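Local structure of Box C/D snoRNA protein 1 (Saccharomyces cerevisiae, 6THL) at residues N30-D35 with F41-E46; I11-N16 with I69-F74; T165-M170 with E177-L182. The protein is required for the accumulation of box C/D snoRNAs, and so for snoRNA processing, their transport to the nucleolus and ribosome biogenesis. One frame throughout, in Å; residues are numbered along the deposited sequence.

Interaction 1 (N30-D35 with F41-E46); sequences NRSKWD and FVWSVE
The Phe41 ring lies across the backbone of Lys33, whose carbonyl O sits 3.2 Å above the ring plane, over its centre. Trp43 CD1 meets the edge of the same ring, and Phe41 CE2 stands over the centre of one face of the Trp43 indole. Phe41 CG is anti to the backbone N (chi1 -155°), which carries the ring over the Lys33 peptide of the partner strand. Replacing Phe41 by an alanine would probably uncover the Lys33 carbonyl and open a gap against the Trp43 indole. Lys33 and Val42 form the antiparallel hydrogen-bonded pair of the hairpin, Val42 N giving to Lys33 O at 2.8 Å and Lys33 N to Val42 O at 3.1 Å. Beyond this pair side chains take over: Ser44 N donates to Ser32 OG (3.0 Å) and Arg31 N to Ser44 OG (2.8 Å). Ser32 OG donates a hydrogen bond to Asn30 OD1 at 2.7 Å, in the carbonyl plane, while Ser32 N also reaches OD1 to close an Asx turn. Outside the hairpin, Arg31 NH1 salt-bridges an acidic side chain of another protein's chain. Two buried serine hydroxyls thus satisfy backbone N-H groups where strand pairing has stopped.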
loop_
_atom_site.group_PDB
_atom_site.type_symbol
_atom_site.label_atom_id
_atom_site.label_comp_id
_atom_site.label_asym_id
_atom_site.label_seq_id
_atom_site.Cartn_x
_atom_site.Cartn_y
_atom_site.Cartn_z
ATOM N N ASN B 30 -1.836 -1.160 15.152
ATOM C CA ASN B 30 -1.707 -1.079 16.617
ATOM C C ASN B 30 -1.597 -2.466 17.274
ATOM O O ASN B 30 -2.504 -3.281 17.150
ATOM C CB ASN B 30 -2.915 -0.328 17.222
ATOM C CG ASN B 30 -2.646 0.190 18.638
ATOM O OD1 ASN B 30 -1.661 -0.144 19.300
ATOM N ND2 ASN B 30 -3.532 1.017 19.100
ATOM N N ARG B 31 -0.490 -2.733 17.966
ATOM C CA ARG B 31 -0.378 -3.958 18.784
ATOM C C ARG B 31 -0.185 -3.658 20.295
ATOM O O ARG B 31 0.052 -4.570 21.096
ATOM C CB ARG B 31 0.724 -4.900 18.227
ATOM C CG ARG B 31 0.395 -5.528 16.874
ATOM C CD ARG B 31 1.314 -6.693 16.452
ATOM N NE ARG B 31 1.337 -6.836 14.985
ATOM C CZ ARG B 31 2.193 -7.583 14.278
ATOM N NH1 ARG B 31 3.131 -8.328 14.859
ATOM N NH2 ARG B 31 2.124 -7.582 12.952
ATOM N N SER B 32 -0.321 -2.388 20.665
ATOM C CA SER B 32 -0.303 -1.959 22.074
ATOM C C SER B 32 -1.306 -2.732 22.933
ATOM O O SER B 32 -2.506 -2.747 22.653
ATOM C CB SER B 32 -0.604 -0.466 22.187
ATOM O OG SER B 32 0.184 0.264 21.262
ATOM N N LYS B 33 -0.796 -3.351 23.985
ATOM C CA LYS B 33 -1.557 -4.294 24.777
ATOM C C LYS B 33 -0.945 -4.352 26.188
ATOM O O LYS B 33 0.183 -3.893 26.407
ATOM C CB LYS B 33 -1.450 -5.670 24.104
ATOM C CG LYS B 33 -2.400 -6.742 24.625
ATOM C CD LYS B 33 -1.794 -8.146 24.491
ATOM C CE LYS B 33 -2.568 -9.187 25.313
ATOM N NZ LYS B 33 -1.717 -10.303 25.825
ATOM N N TRP B 34 -1.707 -4.894 27.138
ATOM C CA TRP B 34 -1.163 -5.351 28.411
ATOM C C TRP B 34 -0.586 -6.731 28.245
ATOM O O TRP B 34 -1.278 -7.640 27.808
ATOM C CB TRP B 34 -2.266 -5.467 29.454
ATOM C CG TRP B 34 -1.780 -6.158 30.666
ATOM C CD1 TRP B 34 -1.770 -7.501 30.896
ATOM C CD2 TRP B 34 -1.181 -5.544 31.809
ATOM N NE1 TRP B 34 -1.201 -7.762 32.113
ATOM C CE2 TRP B 34 -0.835 -6.577 32.699
ATOM C CE3 TRP B 34 -0.902 -4.222 32.162
ATOM C CZ2 TRP B 34 -0.221 -6.325 33.931
ATOM C CZ3 TRP B 34 -0.301 -3.973 33.377
ATOM C CH2 TRP B 34 0.037 -5.018 34.249
ATOM N N ASP B 35 0.653 -6.928 28.643
ATOM C CA ASP B 35 1.311 -8.180 28.347
ATOM C C ASP B 35 1.410 -9.037 29.595
ATOM O O ASP B 35 2.097 -8.667 30.557
ATOM C CB ASP B 35 2.684 -7.905 27.780
ATOM C CG ASP B 35 3.365 -9.142 27.342
ATOM O OD1 ASP B 35 3.746 -9.923 28.238
ATOM O OD2 ASP B 35 3.510 -9.324 26.113
ATOM N N PHE B 41 2.306 -2.934 30.627
ATOM C CA PHE B 41 1.818 -2.481 29.350
ATOM C C PHE B 41 2.922 -2.260 28.318
ATOM O O PHE B 41 4.009 -1.788 28.638
ATOM C CB PHE B 41 0.984 -1.219 29.496
ATOM C CG PHE B 41 0.010 -1.051 28.376
ATOM C CD1 PHE B 41 -1.218 -1.689 28.416
ATOM C CD2 PHE B 41 0.358 -0.326 27.241
ATOM C CE1 PHE B 41 -2.106 -1.564 27.369
ATOM C CE2 PHE B 41 -0.525 -0.197 26.189
ATOM C CZ PHE B 41 -1.758 -0.817 26.254
ATOM N N VAL B 42 2.617 -2.617 27.072
ATOM C CA VAL B 42 3.547 -2.439 25.976
ATOM C C VAL B 42 2.895 -1.695 24.836
ATOM O O VAL B 42 1.686 -1.616 24.705
ATOM C CB VAL B 42 4.185 -3.762 25.480
ATOM C CG1 VAL B 42 4.789 -4.511 26.648
ATOM C CG2 VAL B 42 3.183 -4.642 24.749
ATOM N N TRP B 43 3.742 -1.161 23.996
ATOM C CA TRP B 43 3.373 -0.029 23.222
ATOM C C TRP B 43 3.961 -0.151 21.817
ATOM O O TRP B 43 5.181 -0.263 21.640
ATOM C CB TRP B 43 3.933 1.221 23.911
ATOM C CG TRP B 43 3.079 1.747 24.992
ATOM C CD1 TRP B 43 3.355 1.759 26.327
ATOM C CD2 TRP B 43 1.793 2.341 24.837
ATOM N NE1 TRP B 43 2.308 2.325 27.021
ATOM C CE2 TRP B 43 1.339 2.696 26.131
ATOM C CE3 TRP B 43 0.974 2.601 23.732
ATOM C CZ2 TRP B 43 0.116 3.313 26.345
ATOM C CZ3 TRP B 43 -0.262 3.202 23.945
ATOM C CH2 TRP B 43 -0.677 3.558 25.240
ATOM N N SER B 44 3.090 -0.145 20.821
ATOM C CA SER B 44 3.541 0.084 19.488
ATOM C C SER B 44 3.811 1.604 19.410
ATOM O O SER B 44 2.992 2.411 19.876
ATOM C CB SER B 44 2.465 -0.392 18.505
ATOM O OG SER B 44 1.780 -1.520 19.048
ATOM N N VAL B 45 4.956 2.010 18.882
ATOM C CA VAL B 45 5.096 3.402 18.517
ATOM C C VAL B 45 5.363 3.501 17.005
ATOM O O VAL B 45 5.943 2.595 16.401
ATOM C CB VAL B 45 6.168 4.166 19.366
ATOM C CG1 VAL B 45 6.046 3.850 20.849
ATOM C CG2 VAL B 45 7.573 3.885 18.893
ATOM N N GLU B 46 4.928 4.609 16.402
ATOM C CA GLU B 46 5.274 4.917 15.011
ATOM C C GLU B 46 6.485 5.883 14.913
ATOM O O GLU B 46 6.397 7.082 15.191
ATOM C CB GLU B 46 4.056 5.487 14.269
ATOM C CG GLU B 46 4.398 5.883 12.846
ATOM C CD GLU B 46 3.266 6.557 12.147
ATOM O OE1 GLU B 46 3.353 6.613 10.908
ATOM O OE2 GLU B 46 2.306 7.015 12.815
#

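Interaction 2 (I11-N16 with I69-F74); sequences IRRGVN and IKETDF
Arg13 and Glu71 carry this contact through a salt bridge. Arg13 NE donates to Glu71 OE1 at 2.8 Å in a nearly straight bond (172° at the hydrogen), with OE1 at the guanidinium edge and receiving on its syn lone pair. The guanidinium and carboxylate planes are 60° apart, so the pair does not form the flat, two-pronged arrangement, although Arg13 NH2 comes to 3.1 Å from Glu71 OE2. Glu71 has its CG between the backbone N and the carbonyl carbon (chi1 64°), and the chain then runs extended to meet an arginine bent at its second and third torsions; the two side chains cross at about a right angle. A second charged pair lies within 69-74, where Lys70 NZ and Asp73 OD1 are 3.6 Å apart.

By hydrogen bonding, the other carboxylate oxygen, Glu71 OE2, accepts from the backbone N of Phe41 in strand 40-49. Backbone geometry presents the arginine: Arg12 to Val15 form a type I' turn, and a weak backbone bond from Arg12 N to Val15 O joins its two ends. No apolar contact joins the two segments; the Arg13 side chain packs on Phe41 of strand 40-49.

The buried Glu71 carboxylate therefore serves a cationic donor with one oxygen and a backbone N-H with the other, which probably favours its negative charge and ties the tip of the 11-16 hairpin to the end of strand 62-70.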
loop_
_atom_site.group_PDB
_atom_site.type_symbol
_atom_site.label_atom_id
_atom_site.label_comp_id
_atom_site.label_asym_id
_atom_site.label_seq_id
_atom_site.Cartn_x
_atom_site.Cartn_y
_atom_site.Cartn_z
ATOM N N ILE B 11 -8.909 4.639 27.698
ATOM C CA ILE B 11 -7.801 5.137 28.526
ATOM C C ILE B 11 -7.012 4.002 29.098
ATOM O O ILE B 11 -7.458 3.344 30.022
ATOM C CB ILE B 11 -8.263 5.950 29.765
ATOM C CG1 ILE B 11 -9.332 6.988 29.400
ATOM C CG2 ILE B 11 -7.063 6.628 30.432
ATOM C CD1 ILE B 11 -10.746 6.573 29.764
ATOM N N ARG B 12 -5.822 3.795 28.564
ATOM C CA ARG B 12 -4.923 2.820 29.105
ATOM C C ARG B 12 -3.859 3.604 29.857
ATOM O O ARG B 12 -3.521 4.736 29.467
ATOM C CB ARG B 12 -4.327 1.961 27.990
ATOM C CG ARG B 12 -5.331 1.014 27.325
ATOM C CD ARG B 12 -5.032 0.781 25.826
ATOM N NE ARG B 12 -5.450 -0.544 25.314
ATOM C CZ ARG B 12 -5.166 -1.031 24.101
ATOM N NH1 ARG B 12 -4.466 -0.324 23.221
ATOM N NH2 ARG B 12 -5.589 -2.244 23.763
ATOM N N ARG B 13 -3.393 3.012 30.965
ATOM C CA ARG B 13 -2.264 3.487 31.780
ATOM C C ARG B 13 -2.089 4.994 31.803
ATOM O O ARG B 13 -0.970 5.497 31.652
ATOM C CB ARG B 13 -0.961 2.829 31.314
ATOM C CG ARG B 13 -1.043 1.308 31.127
ATOM C CD ARG B 13 -1.041 0.535 32.451
ATOM N NE ARG B 13 0.265 0.597 33.109
ATOM C CZ ARG B 13 0.485 0.293 34.382
ATOM N NH1 ARG B 13 -0.502 -0.104 35.176
ATOM N NH2 ARG B 13 1.706 0.391 34.862
ATOM N N GLY B 14 -3.199 5.708 31.989
ATOM C CA GLY B 14 -3.191 7.169 32.015
ATOM C C GLY B 14 -3.418 7.769 30.653
ATOM O O GLY B 14 -4.142 8.752 30.510
ATOM N N VAL B 15 -2.810 7.163 29.641
ATOM C CA VAL B 15 -2.843 7.705 28.296
ATOM C C VAL B 15 -4.225 7.658 27.710
ATOM O O VAL B 15 -4.900 6.601 27.761
ATOM C CB VAL B 15 -1.933 6.929 27.348
ATOM C CG1 VAL B 15 -2.165 7.396 25.921
ATOM C CG2 VAL B 15 -0.485 7.138 27.749
ATOM N N ASN B 16 -4.621 8.796 27.137
ATOM C CA ASN B 16 -5.922 8.894 26.511
ATOM C C ASN B 16 -5.858 8.471 25.037
ATOM O O ASN B 16 -5.352 9.244 24.205
ATOM C CB ASN B 16 -6.468 10.306 26.637
ATOM C CG ASN B 16 -7.755 10.483 25.863
ATOM O OD1 ASN B 16 -8.816 9.968 26.235
ATOM N ND2 ASN B 16 -7.667 11.206 24.772
ATOM N N ILE B 69 7.005 -2.412 22.878
ATOM C CA ILE B 69 7.961 -1.619 23.604
ATOM C C ILE B 69 7.461 -1.513 25.013
ATOM O O ILE B 69 6.291 -1.209 25.224
ATOM C CB ILE B 69 8.046 -0.218 23.039
ATOM C CG1 ILE B 69 8.662 -0.269 21.649
ATOM C CG2 ILE B 69 8.863 0.662 23.963
ATOM C CD1 ILE B 69 8.327 0.953 20.806
ATOM N N LYS B 70 8.344 -1.721 25.982
ATOM C CA LYS B 70 7.917 -1.820 27.388
ATOM C C LYS B 70 7.622 -0.443 27.968
ATOM O O LYS B 70 8.438 0.465 27.829
ATOM C CB LYS B 70 8.977 -2.562 28.208
ATOM C CG LYS B 70 9.472 -3.840 27.527
ATOM C CD LYS B 70 9.862 -4.942 28.508
ATOM C CE LYS B 70 11.031 -4.569 29.415
ATOM N NZ LYS B 70 12.324 -4.376 28.698
ATOM N N GLU B 71 6.451 -0.277 28.576
ATOM C CA GLU B 71 6.050 1.035 29.082
ATOM C C GLU B 71 7.108 1.610 29.990
ATOM O O GLU B 71 7.336 2.823 30.014
ATOM C CB GLU B 71 4.723 0.998 29.830
ATOM C CG GLU B 71 4.676 0.181 31.114
ATOM C CD GLU B 71 3.266 0.164 31.703
ATOM O OE1 GLU B 71 2.538 1.178 31.573
ATOM O OE2 GLU B 71 2.857 -0.860 32.289
ATOM N N THR B 72 7.752 0.721 30.739
ATOM C CA THR B 72 8.862 1.083 31.605
ATOM C C THR B 72 10.135 0.864 30.794
ATOM O O THR B 72 10.766 -0.198 30.880
ATOM C CB THR B 72 8.865 0.199 32.860
ATOM O OG1 THR B 72 9.054 -1.163 32.459
ATOM C CG2 THR B 72 7.530 0.303 33.628
ATOM N N ASP B 73 10.462 1.850 29.965
ATOM C CA ASP B 73 11.703 1.883 29.198
ATOM C C ASP B 73 11.932 3.314 28.818
ATOM O O ASP B 73 10.985 4.001 28.418
ATOM C CB ASP B 73 11.579 1.144 27.861
ATOM C CG ASP B 73 12.018 -0.298 27.910
ATOM O OD1 ASP B 73 12.454 -0.805 28.953
ATOM O OD2 ASP B 73 11.907 -0.944 26.849
ATOM N N PHE B 74 13.174 3.773 28.875
ATOM C CA PHE B 74 13.464 5.072 28.286
ATOM C C PHE B 74 13.113 4.945 26.791
ATOM O O PHE B 74 13.074 3.823 26.274
ATOM C CB PHE B 74 14.932 5.459 28.479
ATOM C CG PHE B 74 15.355 5.599 29.918
ATOM C CD1 PHE B 74 14.599 6.370 30.814
ATOM C CD2 PHE B 74 16.548 4.997 30.368
ATOM C CE1 PHE B 74 15.009 6.509 32.127
ATOM C CE2 PHE B 74 16.965 5.135 31.680
ATOM C CZ PHE B 74 16.194 5.892 32.561
#

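Interaction 3 (T165-M170 with E177-L182); sequences TIFVAM and EGYEVL
No hydrogen bond links Phe167 and Tyr179; the Phe167 backbone is hydrogen-bonded to Tyr124 of strand 122-126, and its ring meets Tyr179. The contact itself is one aromatic pair. Phe167 CZ comes closest, 3.5 Å from Tyr179 CE2, and the neighbouring Tyr179 CD2 lies 3.9 Å from the same Phe167 CZ. The leading corner of the phenyl ring is therefore set against one side of the phenol ring, not against its middle. Phe167 CE2 stands 4.3 Å above the tyrosine plane, displaced toward the rim. With centroids 5.1 Å apart and planes inclined at 52°, the pair is neither a parallel stack nor a T-shaped one but an intermediate, oblique arrangement.

Both rings leave their backbones in the same way, each CG anti to its own carbonyl carbon (chi1 -68° for Phe167 and -71° for Tyr179). The side chains start toward each other and cross at about a right angle, bridging the 10.5 Å between Phe167 CA and Tyr179 CA. Little surface is shared, 77 Å² over both sides, and it is confined to these two residues, so the attraction is probably mostly dispersion, with a contribution from ring electrostatics.

Strand 165-169 runs parallel to strand 40-49 and antiparallel to strand 122-126, whereas strand 180-181 pairs in parallel with strand 140-143. Leu141 of strand 140-143 touches the side chains of both Phe167 and Tyr179, and Leu175 and Pro176 from the intervening loop also pack on Phe167. The pair thus joins strand 165-169 to the loop residue just ahead of strand 180-181, strands that are not neighbours in the sheet, with 122-126 and 140-143 between them in its pairing order.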
loop_
_atom_site.group_PDB
_atom_site.type_symbol
_atom_site.label_atom_id
_atom_site.label_comp_id
_atom_site.label_asym_id
_atom_site.label_seq_id
_atom_site.Cartn_x
_atom_site.Cartn_y
_atom_site.Cartn_z
ATOM N N THR B 165 2.926 8.499 17.858
ATOM C CA THR B 165 3.765 8.693 16.698
ATOM C C THR B 165 4.917 9.589 17.208
ATOM O O THR B 165 4.686 10.437 18.075
ATOM C CB THR B 165 2.942 9.368 15.587
ATOM O OG1 THR B 165 1.770 8.571 15.310
ATOM C CG2 THR B 165 3.761 9.576 14.341
ATOM N N ILE B 166 6.145 9.384 16.730
ATOM C CA ILE B 166 7.297 10.048 17.316
ATOM C C ILE B 166 8.281 10.449 16.255
ATOM O O ILE B 166 8.940 9.592 15.668
ATOM C CB ILE B 166 8.081 9.162 18.311
ATOM C CG1 ILE B 166 7.183 8.515 19.374
ATOM C CG2 ILE B 166 9.182 9.988 18.978
ATOM C CD1 ILE B 166 6.649 9.471 20.408
ATOM N N PHE B 167 8.391 11.765 16.052
ATOM C CA PHE B 167 9.201 12.381 15.014
ATOM C C PHE B 167 10.599 12.591 15.545
ATOM O O PHE B 167 10.785 12.901 16.739
ATOM C CB PHE B 167 8.656 13.763 14.617
ATOM C CG PHE B 167 7.331 13.731 13.923
ATOM C CD1 PHE B 167 6.158 13.745 14.656
ATOM C CD2 PHE B 167 7.261 13.742 12.536
ATOM C CE1 PHE B 167 4.929 13.729 14.037
ATOM C CE2 PHE B 167 6.024 13.707 11.913
ATOM C CZ PHE B 167 4.848 13.697 12.674
ATOM N N VAL B 168 11.561 12.462 14.627
ATOM C CA VAL B 168 12.973 12.508 14.911
ATOM C C VAL B 168 13.597 13.413 13.845
ATOM O O VAL B 168 13.319 13.275 12.659
ATOM C CB VAL B 168 13.590 11.080 14.896
ATOM C CG1 VAL B 168 15.056 11.103 15.295
ATOM C CG2 VAL B 168 12.894 10.176 15.881
ATOM N N ALA B 169 14.413 14.368 14.262
ATOM C CA ALA B 169 15.084 15.255 13.321
ATOM C C ALA B 169 16.180 16.041 14.035
ATOM O O ALA B 169 16.107 16.265 15.259
ATOM C CB ALA B 169 14.084 16.204 12.713
ATOM N N MET B 170 17.205 16.443 13.282
ATOM C CA MET B 170 18.278 17.259 13.870
ATOM C C MET B 170 17.778 18.665 14.192
ATOM O O MET B 170 18.064 19.195 15.281
ATOM C CB MET B 170 19.554 17.306 12.994
ATOM C CG MET B 170 20.655 16.308 13.403
ATOM S SD MET B 170 20.914 16.082 15.193
ATOM C CE MET B 170 21.880 17.533 15.603
ATOM N N GLU B 177 6.345 19.486 6.354
ATOM C CA GLU B 177 5.729 20.825 6.222
ATOM C C GLU B 177 4.286 20.714 6.572
ATOM O O GLU B 177 3.684 19.684 6.334
ATOM C CB GLU B 177 5.937 21.462 4.818
ATOM C CG GLU B 177 4.917 21.170 3.709
ATOM C CD GLU B 177 5.215 21.933 2.405
ATOM O OE1 GLU B 177 4.349 21.979 1.519
ATOM O OE2 GLU B 177 6.314 22.504 2.238
ATOM N N GLY B 178 3.727 21.769 7.147
ATOM C CA GLY B 178 2.399 21.686 7.773
ATOM C C GLY B 178 2.520 21.459 9.272
ATOM O O GLY B 178 1.710 21.968 10.035
ATOM N N TYR B 179 3.538 20.699 9.692
ATOM C CA TYR B 179 3.824 20.460 11.114
ATOM C C TYR B 179 4.465 21.682 11.756
ATOM O O TYR B 179 5.398 22.262 11.211
ATOM C CB TYR B 179 4.698 19.194 11.312
ATOM C CG TYR B 179 3.888 17.967 11.006
ATOM C CD1 TYR B 179 3.627 17.634 9.691
ATOM C CD2 TYR B 179 3.296 17.199 12.020
ATOM C CE1 TYR B 179 2.835 16.562 9.376
ATOM C CE2 TYR B 179 2.490 16.124 11.704
ATOM C CZ TYR B 179 2.274 15.826 10.365
ATOM O OH TYR B 179 1.520 14.794 9.923
ATOM N N GLU B 180 3.942 22.064 12.917
ATOM C CA GLU B 180 4.418 23.220 13.653
ATOM C C GLU B 180 4.640 22.830 15.118
ATOM O O GLU B 180 3.751 22.255 15.738
ATOM C CB GLU B 180 3.369 24.311 13.555
ATOM C CG GLU B 180 3.696 25.582 14.322
ATOM C CD GLU B 180 2.586 25.962 15.279
ATOM O OE1 GLU B 180 1.407 26.007 14.845
ATOM O OE2 GLU B 180 2.901 26.193 16.472
ATOM N N VAL B 181 5.819 23.141 15.661
ATOM C CA VAL B 181 6.150 22.833 17.056
ATOM C C VAL B 181 5.839 23.978 17.988
ATOM O O VAL B 181 6.145 25.118 17.674
ATOM C CB VAL B 181 7.648 22.609 17.252
ATOM C CG1 VAL B 181 7.894 22.249 18.715
ATOM C CG2 VAL B 181 8.205 21.575 16.254
ATOM N N LEU B 182 5.300 23.645 19.156
ATOM C CA LEU B 182 4.897 24.600 20.185
ATOM C C LEU B 182 5.908 24.609 21.325
ATOM O O LEU B 182 6.134 23.567 21.937
ATOM C CB LEU B 182 3.536 24.181 20.771
ATOM C CG LEU B 182 2.237 24.586 20.034
ATOM C CD1 LEU B 182 1.054 23.657 20.328
ATOM C CD2 LEU B 182 1.851 26.026 20.369
#

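Overall arrangement
All three contacts reach the same mixed sheet of this piece of the protein, which carries its BCD1 domain. Interactions 1 and 2 are neighbours, their centres about 8 Å apart: the hairpin of interaction 1 is nested within the loop that interaction 2 closes. Trp43 O and Ile69 N, at 3.1 Å in a probable hydrogen bond between strands 40-49 and 62-70, join them directly. Interaction 3 lies across the chain's centre, about 22 Å from interaction 1 and 21 Å from interaction 2, centre to centre. Strand 40-49 nevertheless connects it to interaction 1, with Glu46 O and Ile166 N at 2.8 Å, also a probable hydrogen bond. Interactions 2 and 3 do not touch, their nearest atoms being about 8 Å apart.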